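Local coordinates for B-agarase (Saccharophagus degradans, PDB 4BQ2), which hydrolyses agarose as an exo-acting beta-agarase of glycoside hydrolase family 50, probably releasing short sugars from the chain end, at residues His220-Glu223 with Glu224-Ala227; Asn382-Lys386 with Tyr387-Tyr391. All blocks are in the same frame, centred on the assembly; numbering follows the deposited sequence.

Contact 1. Residues His220-Glu223 with Glu224-Ala227; sequences HSLE and ELHA
S221 and E224 meet where the chain turns into helix 222-235, with S221 as the N-cap residue. The serine hydroxyl accepts the E224 N-H (OG to E224 N 3.3 Å), replacing the carbonyl that a preceding turn would have offered. Serine suits this place because its side chain is short: with chi1 at 52°, OG sits between the backbone N and the carbonyl carbon and bends back over the first turn. E224 replies in the other direction. Its CG lies anti to the carbonyl carbon, and from there the chain runs out fully extended, passing S221 OG at CG (3.2 Å) and bringing the carboxylate to the backbone of H220, the residue before the cap. There OE1 takes the N-H of H220 at 2.8 Å, the donor standing 47° out of the carboxylate plane. A classic capping box would return this bond to the N-cap residue's own N-H; here it lands one residue earlier. The H220 imidazole stands almost perpendicular to the carboxylate, with OE1 near the plane of the ring at its edge, and its NE2 has a weak bond to D214.

One turn on, L222 and H226 pair along the helix. L222 CG lies over a face of the imidazole in a CH-pi contact, 4.2 Å from the ring centroid, while CD1 approaches H226 NE2 (3.8 Å). A flat, polar-edged ring suits this place: it offers a face to the leucine while NE2 bonds to R385 O. H226 N also donates to L222 O (2.9 Å).

The N-H groups of H220 and E224 thus both gain side-chain acceptors, and the E224 carboxylate beside the first turn is probably favoured by the positive end of the helix dipole.

Contact 2. Residues Asn382-Lys386 with Tyr387-Tyr391; sequences NLERK and YGETY
K386 and Y387, neighbours at the end of helix 378-387, run side by side in the same direction. One apolar contact is of the CH-pi kind: K386 CB lies over the middle of the tyrosine ring, 4.1 Å from its centroid and 9° off the normal. A bend at chi3 (67°) then turns the lysine chain along the ring, so that CE comes within 3.7 Å of Y387 OH. The long aliphatic arm suits lysine to this role, leaving the ammonium for the salt bridge to D725. L383 CD2 adds a looser touch at Y387 CE2.

Backbone bonds finish the helix. Y387 N donates to L383 O, and G388 N to E384 O at 2.8 Å. At G388 phi is positive (59°), which favours glycine; here the chain leaves helical geometry for the loop before helix 394-410.

Water serves the polar ends. One molecule accepts from K386 NZ and is also bonded to Y387 OH. Another lies between two like charges, E384 OE2 and E389 OE1 (4.2 Å apart), within 2.7 Å of E384 OE2; E384 OE1 is bonded to H358, and E389 OE2 to G393 N.

How the contacts relate
Contact 1 comes first along the chain and contact 2 some 155 residues later, yet their centres lie about 13 Å apart on the same side of the molecule, well away from its centre. Contact 1 is the opening turn of helix 222-235; contact 2 is the closing turn of helix 378-387 with the loop beyond it. The two helices meet directly: the bond of H226 to R385 O ties them together, and L225 packs on K386 while L222 reaches R385. The start of one helix is therefore fastened to the end of another, joining distant parts of the sequence at the periphery of the enzyme.

Contact 1. Residues His220-Glu223 with Glu224-Ala227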
loop_
_atom_site.group_PDB
_atom_site.type_symbol
_atom_site.label_atom_id
_atom_site.label_comp_id
_atom_site.label_asym_id
_atom_site.label_seq_id
_atom_site.Cartn_x
_atom_site.Cartn_y
_atom_site.Cartn_z
ATOM N N HIS A 220 12.734 -2.811 -26.852
ATOM C CA HIS A 220 13.264 -4.023 -27.519
ATOM C C HIS A 220 14.770 -3.975 -27.805
ATOM O O HIS A 220 15.370 -4.984 -28.188
ATOM C CB HIS A 220 12.477 -4.305 -28.797
ATOM C CG HIS A 220 11.012 -4.533 -28.573
ATOM N ND1 HIS A 220 10.512 -5.706 -28.045
ATOM C CD2 HIS A 220 9.937 -3.754 -28.843
ATOM C CE1 HIS A 220 9.193 -5.632 -27.983
ATOM N NE2 HIS A 220 8.818 -4.463 -28.471
ATOM N N SER A 221 15.388 -2.809 -27.592
ATOM C CA SER A 221 16.825 -2.593 -27.848
ATOM C C SER A 221 17.326 -1.404 -27.036
ATOM O O SER A 221 16.546 -0.507 -26.720
ATOM C CB SER A 221 17.076 -2.287 -29.332
ATOM O OG SER A 221 16.241 -1.217 -29.803
ATOM N N LEU A 222 18.625 -1.387 -26.753
ATOM C CA LEU A 222 19.315 -0.208 -26.228
ATOM C C LEU A 222 19.107 1.083 -27.053
ATOM O O LEU A 222 18.980 2.177 -26.476
ATOM C CB LEU A 222 20.800 -0.522 -26.047
ATOM C CG LEU A 222 21.667 0.487 -25.307
ATOM C CD1 LEU A 222 21.223 0.634 -23.853
ATOM C CD2 LEU A 222 23.136 0.080 -25.378
ATOM N N GLU A 223 19.059 0.956 -28.384
ATOM C CA GLU A 223 18.739 2.074 -29.279
ATOM C C GLU A 223 17.392 2.720 -28.922
ATOM O O GLU A 223 17.318 3.945 -28.759
ATOM C CB GLU A 223 18.730 1.640 -30.751
ATOM C CG GLU A 223 20.121 1.406 -31.349
ATOM C CD GLU A 223 20.715 0.001 -31.116
ATOM O OE1 GLU A 223 20.194 -0.823 -30.302
ATOM O OE2 GLU A 223 21.763 -0.276 -31.752
ATOM N N GLU A 224 16.352 1.894 -28.789
ATOM C CA GLU A 224 14.999 2.358 -28.429
ATOM C C GLU A 224 15.000 3.087 -27.069
ATOM O O GLU A 224 14.301 4.090 -26.887
ATOM C CB GLU A 224 13.998 1.181 -28.409
ATOM C CG GLU A 224 13.633 0.629 -29.789
ATOM C CD GLU A 224 12.557 -0.478 -29.789
ATOM O OE1 GLU A 224 12.037 -0.855 -28.700
ATOM O OE2 GLU A 224 12.229 -0.968 -30.918
ATOM N N LEU A 225 15.779 2.564 -26.125
ATOM C CA LEU A 225 15.923 3.185 -24.809
ATOM C C LEU A 225 16.602 4.555 -24.871
ATOM O O LEU A 225 16.170 5.497 -24.185
ATOM C CB LEU A 225 16.649 2.254 -23.839
ATOM C CG LEU A 225 16.791 2.639 -22.360
ATOM C CD1 LEU A 225 15.434 2.781 -21.690
ATOM C CD2 LEU A 225 17.648 1.612 -21.619
ATOM N N HIS A 226 17.659 4.676 -25.669
ATOM C CA HIS A 226 18.343 5.970 -25.809
ATOM C C HIS A 226 17.475 6.966 -26.554
ATOM O O HIS A 226 17.560 8.168 -26.303
ATOM C CB HIS A 226 19.712 5.850 -26.486
ATOM C CG HIS A 226 20.760 5.229 -25.622
ATOM N ND1 HIS A 226 21.946 4.748 -26.125
ATOM C CD2 HIS A 226 20.780 4.962 -24.294
ATOM C CE1 HIS A 226 22.665 4.232 -25.143
ATOM N NE2 HIS A 226 21.984 4.359 -24.019
ATOM N N ALA A 227 16.640 6.452 -27.456
ATOM C CA ALA A 227 15.673 7.264 -28.164
ATOM C C ALA A 227 14.637 7.848 -27.216
ATOM O O ALA A 227 14.314 9.028 -27.340
ATOM C CB ALA A 227 14.981 6.462 -29.255
#

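Contact 2. Residues Asn382-Lys386 with Tyr387-Tyr391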
loop_
_atom_site.group_PDB
_atom_site.type_symbol
_atom_site.label_atom_id
_atom_site.label_comp_id
_atom_site.label_asym_id
_atom_site.label_seq_id
_atom_site.Cartn_x
_atom_site.Cartn_y
_atom_site.Cartn_z
ATOM N N ASN A 382 19.163 -0.124 -15.637
ATOM C CA ASN A 382 18.683 0.684 -16.753
ATOM C C ASN A 382 19.114 2.150 -16.634
ATOM O O ASN A 382 19.312 2.814 -17.652
ATOM C CB ASN A 382 17.148 0.539 -16.926
ATOM C CG ASN A 382 16.741 -0.846 -17.431
ATOM O OD1 ASN A 382 17.505 -1.503 -18.166
ATOM N ND2 ASN A 382 15.548 -1.312 -17.032
ATOM N N LEU A 383 19.237 2.664 -15.405
ATOM C CA LEU A 383 19.820 3.997 -15.244
ATOM C C LEU A 383 21.252 4.008 -15.821
ATOM O O LEU A 383 21.617 4.923 -16.551
ATOM C CB LEU A 383 19.856 4.428 -13.788
ATOM C CG LEU A 383 18.487 4.575 -13.099
ATOM C CD1 LEU A 383 18.720 5.090 -11.695
ATOM C CD2 LEU A 383 17.560 5.509 -13.873
ATOM N N GLU A 384 22.048 2.981 -15.515
ATOM C CA GLU A 384 23.401 2.951 -16.084
ATOM C C GLU A 384 23.331 2.825 -17.602
ATOM O O GLU A 384 24.050 3.546 -18.338
ATOM C CB GLU A 384 24.270 1.847 -15.490
ATOM C CG GLU A 384 25.730 1.976 -15.934
ATOM C CD GLU A 384 26.647 0.972 -15.270
ATOM O OE1 GLU A 384 26.322 0.449 -14.191
ATOM O OE2 GLU A 384 27.711 0.702 -15.849
ATOM N N ARG A 385 22.436 1.963 -18.092
ATOM C CA ARG A 385 22.278 1.818 -19.544
ATOM C C ARG A 385 21.916 3.128 -20.204
ATOM O O ARG A 385 22.447 3.442 -21.272
ATOM C CB ARG A 385 21.192 0.798 -19.898
ATOM C CG ARG A 385 21.603 -0.658 -19.648
ATOM C CD ARG A 385 20.452 -1.565 -20.099
ATOM N NE ARG A 385 20.822 -2.976 -20.137
ATOM C CZ ARG A 385 20.328 -3.941 -19.361
ATOM N NH1 ARG A 385 19.425 -3.684 -18.426
ATOM N NH2 ARG A 385 20.748 -5.197 -19.522
ATOM N N LYS A 386 21.004 3.891 -19.597
ATOM C CA LYS A 386 20.547 5.175 -20.184
ATOM C C LYS A 386 21.547 6.306 -20.126
ATOM O O LYS A 386 21.691 7.066 -21.103
ATOM C CB LYS A 386 19.281 5.696 -19.490
ATOM C CG LYS A 386 17.983 5.069 -19.958
ATOM C CD LYS A 386 16.761 5.613 -19.197
ATOM C CE LYS A 386 16.488 7.078 -19.492
ATOM N NZ LYS A 386 15.096 7.484 -19.092
ATOM N N TYR A 387 22.199 6.445 -18.973
ATOM C CA TYR A 387 22.981 7.646 -18.710
ATOM C C TYR A 387 24.465 7.419 -18.755
ATOM O O TYR A 387 25.230 8.390 -18.788
ATOM C CB TYR A 387 22.570 8.303 -17.370
ATOM C CG TYR A 387 21.107 8.721 -17.331
ATOM C CD1 TYR A 387 20.551 9.471 -18.357
ATOM C CD2 TYR A 387 20.292 8.383 -16.256
ATOM C CE1 TYR A 387 19.208 9.863 -18.334
ATOM C CE2 TYR A 387 18.943 8.758 -16.223
ATOM C CZ TYR A 387 18.423 9.519 -17.272
ATOM O OH TYR A 387 17.124 9.917 -17.248
ATOM N N GLY A 388 24.860 6.141 -18.770
ATOM C CA GLY A 388 26.256 5.737 -18.817
ATOM C C GLY A 388 27.021 6.295 -17.630
ATOM O O GLY A 388 26.417 6.678 -16.615
ATOM N N GLU A 389 28.348 6.369 -17.771
ATOM C CA GLU A 389 29.220 6.945 -16.736
ATOM C C GLU A 389 30.187 8.042 -17.211
ATOM O O GLU A 389 31.031 7.799 -18.080
ATOM C CB GLU A 389 30.001 5.841 -16.047
ATOM C CG GLU A 389 29.118 4.921 -15.247
ATOM C CD GLU A 389 29.927 4.026 -14.353
ATOM O OE1 GLU A 389 30.855 3.379 -14.874
ATOM O OE2 GLU A 389 29.666 3.980 -13.137
ATOM N N THR A 390 30.042 9.243 -16.653
ATOM C CA THR A 390 30.998 10.345 -16.858
ATOM C C THR A 390 32.000 10.396 -15.707
ATOM O O THR A 390 32.995 11.159 -15.738
ATOM C CB THR A 390 30.264 11.695 -17.035
ATOM O OG1 THR A 390 29.689 11.723 -18.349
ATOM C CG2 THR A 390 31.218 12.873 -16.935
ATOM N N TYR A 391 31.698 9.601 -14.683
ATOM C CA TYR A 391 32.584 9.241 -13.573
ATOM C C TYR A 391 31.818 8.090 -12.880
ATOM O O TYR A 391 30.656 7.842 -13.250
ATOM C CB TYR A 391 32.850 10.447 -12.622
ATOM C CG TYR A 391 31.602 11.155 -12.168
ATOM C CD1 TYR A 391 30.881 10.714 -11.042
ATOM C CD2 TYR A 391 31.106 12.233 -12.890
ATOM C CE1 TYR A 391 29.721 11.370 -10.650
ATOM C CE2 TYR A 391 29.950 12.897 -12.506
ATOM C CZ TYR A 391 29.262 12.450 -11.405
ATOM O OH TYR A 391 28.129 13.117 -11.072
HETATM O O HOH W 1 30.440 0.610 -15.832
HETATM O O HOH W 2 15.178 10.172 -19.449
#